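Local structure of AB hydrolase-1 domain-containing protein (Streptococcus mutans, 4L9A) at residues 101-104 / 105-109; 161-164 / 165-168; 275-278 / 279-283. The protein is an alpha/beta hydrolase that probably acts as a carboxylesterase, hydrolysing ester bonds. One frame throughout, in Å; residues are numbered along the deposited sequence.

In the fold
All three are local contacts along helices: contact 3 lies wholly within one, contact 2 runs to a helix's last turn, and contact 1 passes into the loop beyond its helix. Contacts 1 and 3 are partly buried and set helices 93-106 and 275-287 against the central beta sheet of the alpha/beta hydrolase fold, at strands 71-75, 33-38 and 22-26 for contact 1 and strands 235-239 and 134-141 for contact 3. Contact 2, on helix 159-167, is a surface contact, its centre about 40 Å from that of contact 1 and on the opposite side of the chain's centre. Aromatic rings dominate contact 1, long polar chains contact 2, and aliphatic branches contact 3.

Contact 1 (101-104 / 105-109); sequences LMIF and EHFKF
Phe109 drives the edge of its ring into the face of Phe104, a T-shaped pair at the C-terminal end of helix 93-106, which packs on the central sheet of the alpha/beta hydrolase fold. The ring centroids lie 5.2 Å apart with planes at 74°, and Phe109 CZ comes within 3.8 Å of Phe104 CG, over the backbone side of the ring rather than its centre. Chi1 of 68° sets Phe109 CG between its own N and carbonyl carbon, which swings the ring back toward the helix the chain has just left.

The helix end is marked by its backbone bonds. Glu105 N still reaches Leu101 O at 3.0 Å, whereas His106 N is held weakly by both Met102 O and Ile103 O; Phe107 N then bonds to Phe104 O, three residues back. Lys133 NZ also bonds to the carbonyl oxygens of Phe104, Phe107 and Phe109, gathering the turn round one ammonium group.

Ile103 and Phe107 run side by side toward strands 71-75 and 33-38, and Phe107 stacks on His37. Chi1 of -64° leaves Ile103 CG2 trans to the backbone N, and this methyl meets Phe107 CE2 at 4.1 Å.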
ATOM      1  N   LEU A 101       1.233 -11.367   8.901  1.00 24.07           N
ATOM      2  CA  LEU A 101       2.212 -11.799   9.906  1.00 29.46           C
ATOM      3  C   LEU A 101       2.740 -13.226   9.695  1.00 28.46           C
ATOM      4  O   LEU A 101       3.900 -13.522   9.996  1.00 31.28           O
ATOM      5  CB  LEU A 101       1.639 -11.651  11.316  1.00 36.34           C
ATOM      6  CG  LEU A 101       1.397 -10.201  11.740  1.00 36.05           C
ATOM      7  CD1 LEU A 101       0.546 -10.178  13.005  1.00 39.47           C
ATOM      8  CD2 LEU A 101       2.726  -9.471  11.953  1.00 33.86           C
HETATM    9  N   MSE A 102       1.886 -14.110   9.198  1.00 32.71           N
HETATM   10  CA  MSE A 102       2.314 -15.453   8.835  1.00 37.65           C
HETATM   11  C   MSE A 102       3.312 -15.370   7.695  1.00 36.29           C
HETATM   12  O   MSE A 102       4.303 -16.107   7.654  1.00 31.98           O
HETATM   13  CB  MSE A 102       1.128 -16.266   8.356  1.00 33.05           C
HETATM   14  CG  MSE A 102       0.390 -17.003   9.424  1.00 51.12           C
HETATM   15 SE   MSE A 102      -0.562 -18.442   8.518  1.00 82.02          SE
HETATM   16  CE  MSE A 102       0.985 -19.381   7.767  1.00 58.08           C
ATOM     17  N   ILE A 103       3.022 -14.488   6.750  1.00 32.38           N
ATOM     18  CA  ILE A 103       3.922 -14.259   5.633  1.00 30.52           C
ATOM     19  C   ILE A 103       5.247 -13.706   6.152  1.00 33.11           C
ATOM     20  O   ILE A 103       6.310 -14.125   5.705  1.00 31.58           O
ATOM     21  CB  ILE A 103       3.286 -13.337   4.570  1.00 32.30           C
ATOM     22  CG1 ILE A 103       2.053 -14.019   3.964  1.00 25.70           C
ATOM     23  CG2 ILE A 103       4.291 -13.000   3.477  1.00 28.94           C
ATOM     24  CD1 ILE A 103       1.251 -13.164   2.981  1.00 20.67           C
ATOM     25  N   PHE A 104       5.193 -12.788   7.121  1.00 29.42           N
ATOM     26  CA  PHE A 104       6.428 -12.279   7.708  1.00 29.85           C
ATOM     27  C   PHE A 104       7.257 -13.442   8.265  1.00 38.44           C
ATOM     28  O   PHE A 104       8.462 -13.518   8.038  1.00 39.14           O
ATOM     29  CB  PHE A 104       6.161 -11.265   8.830  1.00 33.70           C
ATOM     30  CG  PHE A 104       5.991  -9.838   8.350  1.00 36.89           C
ATOM     31  CD1 PHE A 104       5.416  -9.562   7.119  1.00 34.52           C
ATOM     32  CD2 PHE A 104       6.422  -8.773   9.137  1.00 42.27           C
ATOM     33  CE1 PHE A 104       5.262  -8.253   6.677  1.00 32.52           C
ATOM     34  CE2 PHE A 104       6.275  -7.463   8.700  1.00 37.20           C
ATOM     35  CZ  PHE A 104       5.691  -7.204   7.466  1.00 36.90           C
ATOM     36  N   GLU A 105       6.606 -14.336   9.003  1.00 37.87           N
ATOM     37  CA  GLU A 105       7.311 -15.446   9.657  1.00 43.48           C
ATOM     38  C   GLU A 105       7.873 -16.451   8.652  1.00 39.46           C
ATOM     39  O   GLU A 105       8.777 -17.221   8.967  1.00 39.75           O
ATOM     40  CB  GLU A 105       6.401 -16.166  10.659  1.00 54.89           C
ATOM     41  CG  GLU A 105       5.867 -15.268  11.768  1.00 72.07           C
ATOM     42  CD  GLU A 105       6.965 -14.493  12.480  1.00 81.52           C
ATOM     43  OE1 GLU A 105       7.906 -15.137  13.001  1.00 86.31           O
ATOM     44  OE2 GLU A 105       6.886 -13.242  12.511  1.00 76.54           O
ATOM     45  N   HIS A 106       7.329 -16.434   7.443  1.00 41.09           N
ATOM     46  CA  HIS A 106       7.760 -17.332   6.383  1.00 38.92           C
ATOM     47  C   HIS A 106       9.157 -16.987   5.867  1.00 45.73           C
ATOM     48  O   HIS A 106       9.856 -17.855   5.345  1.00 45.31           O
ATOM     49  CB  HIS A 106       6.747 -17.290   5.240  1.00 32.10           C
ATOM     50  CG  HIS A 106       6.990 -18.301   4.159  1.00 39.36           C
ATOM     51  ND1 HIS A 106       6.746 -19.649   4.329  1.00 43.07           N
ATOM     52  CD2 HIS A 106       7.415 -18.153   2.881  1.00 37.73           C
ATOM     53  CE1 HIS A 106       7.024 -20.288   3.205  1.00 44.37           C
ATOM     54  NE2 HIS A 106       7.423 -19.403   2.308  1.00 38.69           N
ATOM     55  N   PHE A 107       9.569 -15.727   6.017  1.00 41.41           N
ATOM     56  CA  PHE A 107      10.874 -15.287   5.503  1.00 36.26           C
ATOM     57  C   PHE A 107      11.875 -14.909   6.593  1.00 44.30           C
ATOM     58  O   PHE A 107      11.506 -14.767   7.759  1.00 46.87           O
ATOM     59  CB  PHE A 107      10.709 -14.131   4.519  1.00 31.17           C
ATOM     60  CG  PHE A 107       9.910 -14.481   3.304  1.00 34.84           C
ATOM     61  CD1 PHE A 107      10.479 -15.222   2.277  1.00 42.83           C
ATOM     62  CD2 PHE A 107       8.595 -14.074   3.180  1.00 37.36           C
ATOM     63  CE1 PHE A 107       9.745 -15.550   1.144  1.00 40.92           C
ATOM     64  CE2 PHE A 107       7.853 -14.398   2.052  1.00 38.63           C
ATOM     65  CZ  PHE A 107       8.435 -15.151   1.034  1.00 36.14           C
ATOM     66  N   LYS A 108      13.137 -14.726   6.199  1.00 41.56           N
ATOM     67  CA  LYS A 108      14.245 -14.637   7.157  1.00 42.87           C
ATOM     68  C   LYS A 108      14.492 -13.258   7.786  1.00 45.20           C
ATOM     69  O   LYS A 108      15.058 -13.168   8.877  1.00 47.00           O
ATOM     70  CB  LYS A 108      15.547 -15.161   6.528  1.00 42.22           C
ATOM     71  CG  LYS A 108      15.540 -16.655   6.211  1.00 50.73           C
ATOM     72  CD  LYS A 108      16.791 -17.062   5.435  1.00 59.39           C
ATOM     73  CE  LYS A 108      17.070 -18.559   5.561  1.00 65.46           C
ATOM     74  NZ  LYS A 108      15.899 -19.372   5.130  1.00 62.51           N
ATOM     75  N   PHE A 109      14.088 -12.186   7.105  1.00 43.67           N
ATOM     76  CA  PHE A 109      14.410 -10.838   7.584  1.00 47.38           C
ATOM     77  C   PHE A 109      14.046 -10.649   9.055  1.00 38.62           C
ATOM     78  O   PHE A 109      13.025 -11.149   9.517  1.00 43.22           O
ATOM     79  CB  PHE A 109      13.758  -9.760   6.710  1.00 45.72           C
ATOM     80  CG  PHE A 109      12.256  -9.706   6.803  1.00 39.73           C
ATOM     81  CD1 PHE A 109      11.464 -10.462   5.950  1.00 35.75           C
ATOM     82  CD2 PHE A 109      11.633  -8.859   7.712  1.00 43.36           C
ATOM     83  CE1 PHE A 109      10.069 -10.389   6.015  1.00 34.15           C
ATOM     84  CE2 PHE A 109      10.245  -8.780   7.789  1.00 33.73           C
ATOM     85  CZ  PHE A 109       9.458  -9.552   6.932  1.00 36.01           C
TER

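Contact 2 (161-164 / 165-168); sequences LALR and RQKL
Arg165 folds its aliphatic chain back over the preceding turn of helix 159-167, in the helical insertion between strands 134-141 and 235-239 that is probably the cap of this alpha/beta hydrolase, with CG and CD each 3.4 Å from Ala162 O. The guanidinium turns an edge toward that oxygen, which lies near its plane, but NE stays 3.7 Å from Ala162 O, so the contact is one of packing. Chi1 of 101°, well off a staggered value, puts CG beside Ala162 O, and the bend at chi2 keeps CD there.

The close packing belongs to the backbone and the first side-chain carbons. Arg165 N points almost straight at Leu161 O (3.0 Å, 170° at the hydrogen), while the bonds of Gln166 N to Ala162 O and Lys167 N to Leu163 O are more bent. The last turn is slacker: Lys167 N and Leu168 N both make weak bonds to Arg164 O, and Leu168 is the first residue to leave helical backbone angles.

On the inner side Leu161 is buried against Phe242, and Arg164 extends fully from CG to NE to reach a salt bridge with Glu240, just after strand 235-239. By contrast, Leu163, Arg165, Gln166 and Lys167 are exposed, and their outer ends add little across the contact: Leu163 CD2 and Gln166 OE1 are 4.2 Å apart. Nearer the backbone, chi1 of 95° tips the Gln166 chain over the end of the preceding turn, where CG lies 3.1 Å from Leu163 O.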
ATOM      1  N   LEU A 161     -11.184  16.543  -4.443  1.00 39.88           N
ATOM      2  CA  LEU A 161     -11.420  15.126  -4.689  1.00 42.82           C
ATOM      3  C   LEU A 161     -12.817  14.905  -5.256  1.00 40.69           C
ATOM      4  O   LEU A 161     -13.019  14.053  -6.129  1.00 36.52           O
ATOM      5  CB  LEU A 161     -11.214  14.311  -3.414  1.00 37.20           C
ATOM      6  CG  LEU A 161      -9.794  14.326  -2.865  1.00 40.17           C
ATOM      7  CD1 LEU A 161      -9.735  13.589  -1.536  1.00 46.77           C
ATOM      8  CD2 LEU A 161      -8.815  13.708  -3.879  1.00 36.15           C
ATOM      9  N   ALA A 162     -13.777  15.685  -4.767  1.00 39.07           N
ATOM     10  CA  ALA A 162     -15.153  15.585  -5.238  1.00 47.22           C
ATOM     11  C   ALA A 162     -15.227  15.920  -6.719  1.00 47.40           C
ATOM     12  O   ALA A 162     -15.944  15.268  -7.475  1.00 48.14           O
ATOM     13  CB  ALA A 162     -16.071  16.505  -4.436  1.00 49.12           C
ATOM     14  N   LEU A 163     -14.480  16.940  -7.130  1.00 46.19           N
ATOM     15  CA  LEU A 163     -14.462  17.352  -8.529  1.00 40.48           C
ATOM     16  C   LEU A 163     -13.756  16.309  -9.403  1.00 46.62           C
ATOM     17  O   LEU A 163     -14.202  16.004 -10.515  1.00 41.23           O
ATOM     18  CB  LEU A 163     -13.811  18.731  -8.679  1.00 41.53           C
ATOM     19  CG  LEU A 163     -14.644  19.903  -8.156  1.00 43.75           C
ATOM     20  CD1 LEU A 163     -13.818  21.184  -8.096  1.00 44.22           C
ATOM     21  CD2 LEU A 163     -15.878  20.081  -9.024  1.00 46.85           C
ATOM     22  N   ARG A 164     -12.663  15.746  -8.898  1.00 41.31           N
ATOM     23  CA  ARG A 164     -11.936  14.752  -9.672  1.00 36.08           C
ATOM     24  C   ARG A 164     -12.820  13.532  -9.956  1.00 44.38           C
ATOM     25  O   ARG A 164     -12.907  13.076 -11.093  1.00 43.76           O
ATOM     26  CB  ARG A 164     -10.634  14.339  -8.970  1.00 37.12           C
ATOM     27  CG  ARG A 164      -9.629  15.481  -8.771  1.00 41.93           C
ATOM     28  CD  ARG A 164      -8.370  14.960  -8.081  1.00 41.98           C
ATOM     29  NE  ARG A 164      -7.408  16.016  -7.770  1.00 39.38           N
ATOM     30  CZ  ARG A 164      -6.263  15.812  -7.127  1.00 39.70           C
ATOM     31  NH1 ARG A 164      -5.928  14.584  -6.727  1.00 32.84           N
ATOM     32  NH2 ARG A 164      -5.449  16.833  -6.883  1.00 33.65           N
ATOM     33  N   ARG A 165     -13.486  13.026  -8.922  1.00 41.60           N
ATOM     34  CA  ARG A 165     -14.351  11.861  -9.052  1.00 51.38           C
ATOM     35  C   ARG A 165     -15.516  12.154  -9.979  1.00 56.20           C
ATOM     36  O   ARG A 165     -15.984  11.282 -10.716  1.00 52.73           O
ATOM     37  CB  ARG A 165     -14.891  11.436  -7.685  1.00 62.95           C
ATOM     38  CG  ARG A 165     -16.325  11.879  -7.418  1.00 81.20           C
ATOM     39  CD  ARG A 165     -16.502  12.252  -5.957  1.00 95.23           C
ATOM     40  NE  ARG A 165     -17.860  12.659  -5.601  1.00104.10           N
ATOM     41  CZ  ARG A 165     -18.734  11.876  -4.974  1.00108.33           C
ATOM     42  NH1 ARG A 165     -18.394  10.638  -4.635  1.00107.44           N
ATOM     43  NH2 ARG A 165     -19.947  12.331  -4.681  1.00109.29           N
ATOM     44  N   GLN A 166     -15.989  13.390  -9.939  1.00 48.65           N
ATOM     45  CA  GLN A 166     -17.169  13.746 -10.705  1.00 56.73           C
ATOM     46  C   GLN A 166     -16.827  13.822 -12.189  1.00 58.34           C
ATOM     47  O   GLN A 166     -17.683  13.585 -13.050  1.00 56.58           O
ATOM     48  CB  GLN A 166     -17.749  15.068 -10.208  1.00 64.75           C
ATOM     49  CG  GLN A 166     -17.281  16.276 -10.984  1.00 73.23           C
ATOM     50  CD  GLN A 166     -18.441  17.097 -11.487  1.00 82.20           C
ATOM     51  OE1 GLN A 166     -19.035  17.867 -10.732  1.00 92.82           O
ATOM     52  NE2 GLN A 166     -18.787  16.929 -12.765  1.00 78.77           N
ATOM     53  N   LYS A 167     -15.570  14.140 -12.484  1.00 54.61           N
ATOM     54  CA  LYS A 167     -15.099  14.188 -13.864  1.00 58.58           C
ATOM     55  C   LYS A 167     -15.073  12.789 -14.479  1.00 52.30           C
ATOM     56  O   LYS A 167     -15.286  12.618 -15.681  1.00 52.62           O
ATOM     57  CB  LYS A 167     -13.704  14.806 -13.935  1.00 60.45           C
ATOM     58  CG  LYS A 167     -13.189  14.992 -15.349  1.00 73.51           C
ATOM     59  CD  LYS A 167     -11.827  15.661 -15.368  1.00 81.10           C
ATOM     60  CE  LYS A 167     -11.474  16.117 -16.774  1.00 87.22           C
ATOM     61  NZ  LYS A 167     -11.566  14.998 -17.754  1.00 89.23           N
ATOM     62  N   LEU A 168     -14.813  11.794 -13.640  1.00 42.93           N
ATOM     63  CA  LEU A 168     -14.694  10.410 -14.091  1.00 48.93           C
ATOM     64  C   LEU A 168     -16.033   9.678 -13.973  1.00 53.59           C
ATOM     65  O   LEU A 168     -16.245   8.883 -13.056  1.00 53.38           O
ATOM     66  CB  LEU A 168     -13.602   9.689 -13.295  1.00 41.91           C
ATOM     67  CG  LEU A 168     -12.278  10.467 -13.251  1.00 43.36           C
ATOM     68  CD1 LEU A 168     -11.255   9.833 -12.315  1.00 39.45           C
ATOM     69  CD2 LEU A 168     -11.701  10.650 -14.656  1.00 47.92           C
TER

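Contact 3 (275-278 / 279-283); sequences TNSI and LEKVE
Thr275 O accepts Leu279 N at 2.9 Å, the first of four successive i to i+4 bonds that define regular alpha-helix across 275-278 and 279-283. Glu280 N follows on Asn276 O, Lys281 N on Ser277 O and Val282 N on Ile278 O. All four have angles of at least 155° at the hydrogen, and the Val282 bond, 2.8 Å from N to Ile278 O, comes in nearly along the C=O direction. These are the first nine residues of helix 275-287, which lies against the central sheet of the alpha/beta hydrolase fold.

The side chains divide into a buried and an exposed face. Ile278 and Val282, one turn apart, pack on the sheet, where Ile278 touches Leu141 and Phe238 and Val282 touches Ile139. Their CG2 methyls approach to 4.3 Å, a loose apolar contact. Thr275 and Leu279 meet Ile62 of helix 60-63, and Thr275 OG1 is hydrogen-bonded to Lys65 NZ, tying the start of the helix to the segment after 60-63.

Leu279 bends back over the preceding turn: chi1 of -94°, with chi2 near -68°, brings CD2 to 3.2 Å from Thr275 O, beside the same oxygen that its backbone N grips. On the exposed face Glu280 CB, placed by the backbone, lies 3.4 Å from both Asn276 O and Ser277 O, and the extended chain carries the carboxylate outward. Lys281 sits at the border of the two faces, its chain bent at chi2 and resting on Ile236 and Phe238 of strand 235-239; its CG, anti to the carbonyl carbon, lies 3.3 Å from Ser277 O.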
ATOM      1  N   THR A 275       9.065   9.184  -6.973  1.00 29.02           N
ATOM      2  CA  THR A 275       9.983   8.208  -6.379  1.00 29.18           C
ATOM      3  C   THR A 275      11.401   8.740  -6.154  1.00 31.75           C
ATOM      4  O   THR A 275      12.130   8.236  -5.302  1.00 39.04           O
ATOM      5  CB  THR A 275       9.994   6.855  -7.156  1.00 28.73           C
ATOM      6  OG1 THR A 275      10.459   7.062  -8.495  1.00 30.31           O
ATOM      7  CG2 THR A 275       8.614   6.281  -7.203  1.00 24.92           C
ATOM      8  N   ASN A 276      11.791   9.764  -6.903  1.00 37.00           N
ATOM      9  CA  ASN A 276      13.075  10.410  -6.652  1.00 39.87           C
ATOM     10  C   ASN A 276      13.084  11.052  -5.275  1.00 39.41           C
ATOM     11  O   ASN A 276      14.044  10.907  -4.514  1.00 43.10           O
ATOM     12  CB  ASN A 276      13.396  11.452  -7.727  1.00 51.39           C
ATOM     13  CG  ASN A 276      13.846  10.819  -9.032  1.00 61.80           C
ATOM     14  OD1 ASN A 276      14.515   9.781  -9.036  1.00 64.13           O
ATOM     15  ND2 ASN A 276      13.476  11.435 -10.149  1.00 65.22           N
ATOM     16  N   SER A 277      12.004  11.761  -4.960  1.00 31.30           N
ATOM     17  CA  SER A 277      11.847  12.376  -3.655  1.00 35.33           C
ATOM     18  C   SER A 277      11.706  11.326  -2.558  1.00 34.04           C
ATOM     19  O   SER A 277      12.314  11.445  -1.489  1.00 32.67           O
ATOM     20  CB  SER A 277      10.637  13.310  -3.648  1.00 41.41           C
ATOM     21  OG  SER A 277      10.449  13.881  -2.367  1.00 50.44           O
ATOM     22  N   ILE A 278      10.907  10.297  -2.825  1.00 31.39           N
ATOM     23  CA  ILE A 278      10.715   9.225  -1.858  1.00 30.04           C
ATOM     24  C   ILE A 278      12.045   8.564  -1.507  1.00 32.55           C
ATOM     25  O   ILE A 278      12.377   8.397  -0.331  1.00 36.26           O
ATOM     26  CB  ILE A 278       9.695   8.178  -2.374  1.00 27.30           C
ATOM     27  CG1 ILE A 278       8.325   8.846  -2.556  1.00 28.15           C
ATOM     28  CG2 ILE A 278       9.617   6.979  -1.422  1.00 24.47           C
ATOM     29  CD1 ILE A 278       7.334   8.008  -3.388  1.00 28.91           C
ATOM     30  N   LEU A 279      12.818   8.213  -2.528  1.00 33.78           N
ATOM     31  CA  LEU A 279      14.109   7.573  -2.300  1.00 36.69           C
ATOM     32  C   LEU A 279      15.059   8.464  -1.509  1.00 37.90           C
ATOM     33  O   LEU A 279      15.790   8.006  -0.630  1.00 37.70           O
ATOM     34  CB  LEU A 279      14.744   7.156  -3.629  1.00 40.22           C
ATOM     35  CG  LEU A 279      14.458   5.708  -4.035  1.00 43.79           C
ATOM     36  CD1 LEU A 279      15.163   4.743  -3.089  1.00 43.50           C
ATOM     37  CD2 LEU A 279      12.963   5.422  -4.077  1.00 35.60           C
ATOM     38  N   GLU A 280      15.054   9.746  -1.831  1.00 35.14           N
ATOM     39  CA  GLU A 280      15.878  10.713  -1.117  1.00 35.96           C
ATOM     40  C   GLU A 280      15.564  10.684   0.395  1.00 36.39           C
ATOM     41  O   GLU A 280      16.466  10.576   1.228  1.00 38.35           O
ATOM     42  CB  GLU A 280      15.627  12.105  -1.702  1.00 37.25           C
ATOM     43  CG  GLU A 280      16.654  13.149  -1.377  1.00 60.50           C
ATOM     44  CD  GLU A 280      16.371  14.447  -2.110  1.00 79.44           C
ATOM     45  OE1 GLU A 280      15.812  14.388  -3.230  1.00 80.50           O
ATOM     46  OE2 GLU A 280      16.691  15.522  -1.559  1.00 89.27           O
ATOM     47  N   LYS A 281      14.284  10.766   0.748  1.00 34.00           N
ATOM     48  CA  LYS A 281      13.873  10.675   2.154  1.00 30.33           C
ATOM     49  C   LYS A 281      14.183   9.312   2.772  1.00 35.98           C
ATOM     50  O   LYS A 281      14.582   9.220   3.928  1.00 32.60           O
ATOM     51  CB  LYS A 281      12.380  10.956   2.298  1.00 33.01           C
ATOM     52  CG  LYS A 281      11.966  12.296   1.727  1.00 41.81           C
ATOM     53  CD  LYS A 281      12.893  13.386   2.193  1.00 54.34           C
ATOM     54  CE  LYS A 281      12.710  14.646   1.364  1.00 51.72           C
ATOM     55  NZ  LYS A 281      13.806  15.605   1.644  1.00 42.52           N
ATOM     56  N   VAL A 282      14.001   8.249   1.998  1.00 33.98           N
ATOM     57  CA  VAL A 282      14.263   6.906   2.501  1.00 34.65           C
ATOM     58  C   VAL A 282      15.739   6.725   2.840  1.00 41.08           C
ATOM     59  O   VAL A 282      16.084   6.228   3.908  1.00 39.83           O
ATOM     60  CB  VAL A 282      13.830   5.824   1.501  1.00 37.17           C
ATOM     61  CG1 VAL A 282      14.621   4.549   1.731  1.00 39.66           C
ATOM     62  CG2 VAL A 282      12.341   5.557   1.629  1.00 33.76           C
ATOM     63  N   GLU A 283      16.603   7.131   1.920  1.00 44.46           N
ATOM     64  CA  GLU A 283      18.041   7.026   2.124  1.00 57.43           C
ATOM     65  C   GLU A 283      18.458   7.795   3.371  1.00 56.77           C
ATOM     66  O   GLU A 283      19.266   7.321   4.162  1.00 65.39           O
ATOM     67  CB  GLU A 283      18.790   7.549   0.899  1.00 67.91           C
ATOM     68  CG  GLU A 283      18.823   6.571  -0.262  1.00 80.49           C
ATOM     69  CD  GLU A 283      19.057   7.249  -1.597  1.00 91.17           C
ATOM     70  OE1 GLU A 283      19.272   8.479  -1.613  1.00 96.77           O
ATOM     71  OE2 GLU A 283      19.027   6.551  -2.632  1.00 90.02           O
TER